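Local coordinates for protein DNA ligase (Aquifex aeolicus, PDB 3QWU) that probably joins nucleic acid ends as an ATP-dependent ligase, and binds adenosine and a calcium ion, at residues 237-247 against 280-291. Sequence-based numbering, arbitrary orientation.
With CA (calcium ion), chain D.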
# COMPACT_ATOMS: atom_id res chain seq x y z
N LEU A 237 -13.58 -4.03 6.23
CA LEU A 237 -13.72 -2.59 6.28
C LEU A 237 -13.14 -1.96 7.59
O LEU A 237 -12.35 -1.03 7.54
CB LEU A 237 -15.18 -2.21 6.10
CG LEU A 237 -15.70 -2.41 4.69
CD1 LEU A 237 -17.23 -2.34 4.69
CD2 LEU A 237 -15.05 -1.41 3.74
N MET A 238 -13.55 -2.50 8.74
CA MET A 238 -13.17 -1.99 10.04
C MET A 238 -11.63 -2.08 10.20
O MET A 238 -11.03 -1.22 10.81
CB MET A 238 -13.80 -2.83 11.16
CG MET A 238 -14.97 -2.30 11.89
SD MET A 238 -15.07 -0.50 12.30
CE MET A 238 -15.95 0.06 10.80
N ASP A 239 -11.01 -3.13 9.68
CA ASP A 239 -9.55 -3.18 9.72
C ASP A 239 -8.96 -2.00 8.98
O ASP A 239 -8.02 -1.40 9.50
CB ASP A 239 -8.96 -4.46 9.16
CG ASP A 239 -9.18 -5.64 10.09
OD1 ASP A 239 -9.50 -5.44 11.28
OD2 ASP A 239 -9.03 -6.76 9.61
N ILE A 240 -9.51 -1.65 7.81
CA ILE A 240 -8.91 -0.57 7.07
C ILE A 240 -9.03 0.69 7.91
O ILE A 240 -8.05 1.36 8.16
CB ILE A 240 -9.51 -0.42 5.67
CG1 ILE A 240 -9.28 -1.69 4.88
CG2 ILE A 240 -8.87 0.73 4.97
CD1 ILE A 240 -9.83 -1.68 3.49
N LYS A 241 -10.22 0.94 8.43
CA LYS A 241 -10.47 2.14 9.24
C LYS A 241 -9.67 2.26 10.50
O LYS A 241 -9.10 3.33 10.78
CB LYS A 241 -11.95 2.22 9.61
CG LYS A 241 -12.32 3.24 10.72
CD LYS A 241 -13.12 4.43 10.23
CE LYS A 241 -13.53 5.38 11.37
NZ LYS A 241 -15.01 5.77 11.25
N THR A 242 -9.62 1.20 11.30
CA THR A 242 -8.92 1.31 12.57
C THR A 242 -7.44 1.28 12.37
O THR A 242 -6.73 1.55 13.28
CB THR A 242 -9.28 0.17 13.53
OG1 THR A 242 -8.95 -1.03 12.90
CG2 THR A 242 -10.81 0.17 13.85
N ASN A 243 -6.95 0.97 11.18
CA ASN A 243 -5.51 1.01 10.92
C ASN A 243 -5.01 2.30 10.26
O ASN A 243 -3.87 2.35 9.79
CB ASN A 243 -5.12 -0.17 10.06
CG ASN A 243 -4.60 -1.27 10.88
OD1 ASN A 243 -3.36 -1.42 11.02
ND2 ASN A 243 -5.52 -2.03 11.53
N ALA A 244 -5.87 3.31 10.18
CA ALA A 244 -5.47 4.58 9.56
C ALA A 244 -4.20 5.16 10.20
O ALA A 244 -3.31 5.55 9.50
CB ALA A 244 -6.60 5.59 9.65
N LYS A 245 -4.16 5.24 11.54
CA LYS A 245 -3.06 5.91 12.25
C LYS A 245 -1.74 5.18 12.03
O LYS A 245 -0.64 5.72 12.23
CB LYS A 245 -3.40 6.03 13.73
CG LYS A 245 -4.50 7.04 13.97
CD LYS A 245 -5.05 7.03 15.38
CE LYS A 245 -6.05 8.15 15.66
NZ LYS A 245 -6.39 8.18 17.11
N ASN A 246 -1.90 3.98 11.49
CA ASN A 246 -0.91 2.94 11.42
C ASN A 246 -0.37 2.83 10.04
O ASN A 246 0.41 1.93 9.77
CB ASN A 246 -1.64 1.61 11.72
CG ASN A 246 -0.88 0.73 12.61
OD1 ASN A 246 -1.47 0.11 13.52
ND2 ASN A 246 0.47 0.67 12.42
N MET A 247 -0.81 3.71 9.15
CA MET A 247 -0.57 3.56 7.70
C MET A 247 0.86 3.62 7.22
O MET A 247 1.11 3.23 6.10
CB MET A 247 -1.36 4.58 6.88
CG MET A 247 -2.59 4.02 6.29
SD MET A 247 -3.46 5.27 5.32
CE MET A 247 -5.13 4.57 5.52
N GLU A 280 -18.79 2.76 1.67
CA GLU A 280 -18.19 2.21 2.86
C GLU A 280 -16.68 2.06 2.71
O GLU A 280 -15.92 2.47 3.61
CB GLU A 280 -18.90 0.92 3.27
CG GLU A 280 -20.28 1.18 3.92
CD GLU A 280 -21.30 0.01 3.73
OE1 GLU A 280 -20.84 -1.15 3.68
OE2 GLU A 280 -22.57 0.25 3.65
N LEU A 281 -16.20 1.55 1.57
CA LEU A 281 -14.74 1.46 1.41
C LEU A 281 -14.04 2.87 1.50
O LEU A 281 -13.02 3.02 2.14
CB LEU A 281 -14.33 0.63 0.16
CG LEU A 281 -12.79 0.63 -0.10
CD1 LEU A 281 -11.97 0.03 1.05
CD2 LEU A 281 -12.44 -0.04 -1.45
N GLY A 282 -14.64 3.89 0.88
CA GLY A 282 -14.19 5.27 0.94
C GLY A 282 -14.15 5.81 2.37
O GLY A 282 -13.18 6.44 2.80
N ARG A 283 -15.22 5.55 3.11
CA ARG A 283 -15.28 5.95 4.53
C ARG A 283 -14.28 5.26 5.36
O ARG A 283 -13.74 5.83 6.25
CB ARG A 283 -16.67 5.68 5.11
CG ARG A 283 -17.65 6.73 4.66
CD ARG A 283 -18.99 6.55 5.33
NE ARG A 283 -19.84 7.69 5.00
CZ ARG A 283 -19.74 8.90 5.54
NH1 ARG A 283 -18.82 9.18 6.50
NH2 ARG A 283 -20.57 9.86 5.12
N ALA A 284 -14.04 4.01 5.11
CA ALA A 284 -13.04 3.34 5.86
C ALA A 284 -11.70 4.09 5.73
O ALA A 284 -11.09 4.35 6.74
CB ALA A 284 -12.94 1.92 5.42
N PHE A 285 -11.24 4.44 4.53
CA PHE A 285 -9.97 5.15 4.41
C PHE A 285 -10.10 6.59 4.84
O PHE A 285 -9.27 7.11 5.57
CB PHE A 285 -9.48 5.18 2.98
CG PHE A 285 -8.91 3.88 2.48
CD1 PHE A 285 -7.66 3.43 2.90
CD2 PHE A 285 -9.58 3.15 1.55
CE1 PHE A 285 -7.13 2.27 2.43
CE2 PHE A 285 -9.04 1.96 1.11
CZ PHE A 285 -7.80 1.55 1.54
N ILE A 286 -11.12 7.26 4.37
CA ILE A 286 -11.18 8.68 4.59
C ILE A 286 -11.49 9.01 6.06
O ILE A 286 -10.84 9.89 6.63
CB ILE A 286 -12.23 9.33 3.71
CG1 ILE A 286 -11.83 9.22 2.23
CG2 ILE A 286 -12.40 10.78 4.15
CD1 ILE A 286 -12.86 9.79 1.18
N ASP A 287 -12.47 8.37 6.67
CA ASP A 287 -12.78 8.78 8.05
C ASP A 287 -11.74 8.39 9.09
O ASP A 287 -11.56 9.12 10.06
CB ASP A 287 -14.13 8.29 8.49
CG ASP A 287 -15.21 8.93 7.73
OD1 ASP A 287 -15.01 10.08 7.25
OD2 ASP A 287 -16.24 8.27 7.59
N GLY A 288 -11.02 7.31 8.90
CA GLY A 288 -9.94 6.98 9.84
C GLY A 288 -8.82 8.00 9.81
O GLY A 288 -8.30 8.38 10.82
N LEU A 289 -8.50 8.47 8.63
CA LEU A 289 -7.44 9.44 8.44
C LEU A 289 -7.93 10.82 8.89
O LEU A 289 -7.18 11.53 9.52
CB LEU A 289 -6.98 9.44 6.95
CG LEU A 289 -5.53 9.13 6.55
CD1 LEU A 289 -4.66 8.42 7.63
CD2 LEU A 289 -5.48 8.36 5.26
N PHE A 290 -9.18 11.16 8.61
CA PHE A 290 -9.76 12.46 9.06
C PHE A 290 -9.70 12.56 10.56
O PHE A 290 -9.36 13.59 11.09
CB PHE A 290 -11.23 12.61 8.63
CG PHE A 290 -11.59 13.98 8.29
CD1 PHE A 290 -11.35 14.46 7.02
CD2 PHE A 290 -12.16 14.81 9.23
CE1 PHE A 290 -11.65 15.80 6.66
CE2 PHE A 290 -12.50 16.16 8.90
CZ PHE A 290 -12.23 16.65 7.61
N GLN A 291 -10.06 11.48 11.24
CA GLN A 291 -9.93 11.46 12.69
C GLN A 291 -8.53 11.57 13.18
O GLN A 291 -8.32 12.08 14.27
CB GLN A 291 -10.46 10.15 13.24
CG GLN A 291 -11.94 10.01 13.25
CD GLN A 291 -12.34 8.56 13.52
OE1 GLN A 291 -13.38 8.12 13.05
NE2 GLN A 291 -11.52 7.83 14.27
CA CA D . -11.19 -6.56 12.81
O HOH W 1 -10.35 -8.01 11.33
O HOH W 2 -8.99 -7.13 13.40
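Lys241 and Ala284 mark where helices 233-242 and 276-299 meet, their local axes 7.6 Å apart and nearly parallel at 22°, the CA of Lys241 standing 3.4 Å from Ala284 O in a CA-H...O contact. Small residues permit this closeness: Ala244 CB lies 3.3 Å from Gly288 C, and a side chain at Gly288 would run into Lys241 O and that methyl. Lys241 is a knob among Ala284, Asp287, Gly288 and Gln291. With CG anti to the backbone N (chi1 167°), its chain bends at chi2 to carry CD past Gly288 N and CE to 3.2 Å from Gln291 OE1, crossing that side chain almost perpendicularly. NZ stops 4.6 Å from Asp287 OD2, the oxygen that Arg283 NH1 holds in a salt bridge while its NE pairs with Glu279. Cut back to an alanine, Lys241 would probably leave the groove between Asp287 and Gln291 unfilled and take a nearby positive charge from Asp287. On the buried side, Ile240 CG2 sits over one face of the Phe285 ring, 3.6 Å from its centroid, while Met247 CE meets the ring edge in plane. Met247 SD rests against Leu289 CD2, and Leu237 CD2 packs on the backbone of Leu281. Phe285 also meets Phe285 of the second subunit, linking this core to the dimer interface. From the side of its helix turned away from 280-291, Asp239 OD1 binds calcium at 2.5 Å, with Asp82, Glu143 and two waters. No clear hydrogen bond crosses between the segments; apolar packing and the aliphatic part of Lys241 join the metal-bearing helix to the C-terminal helical region.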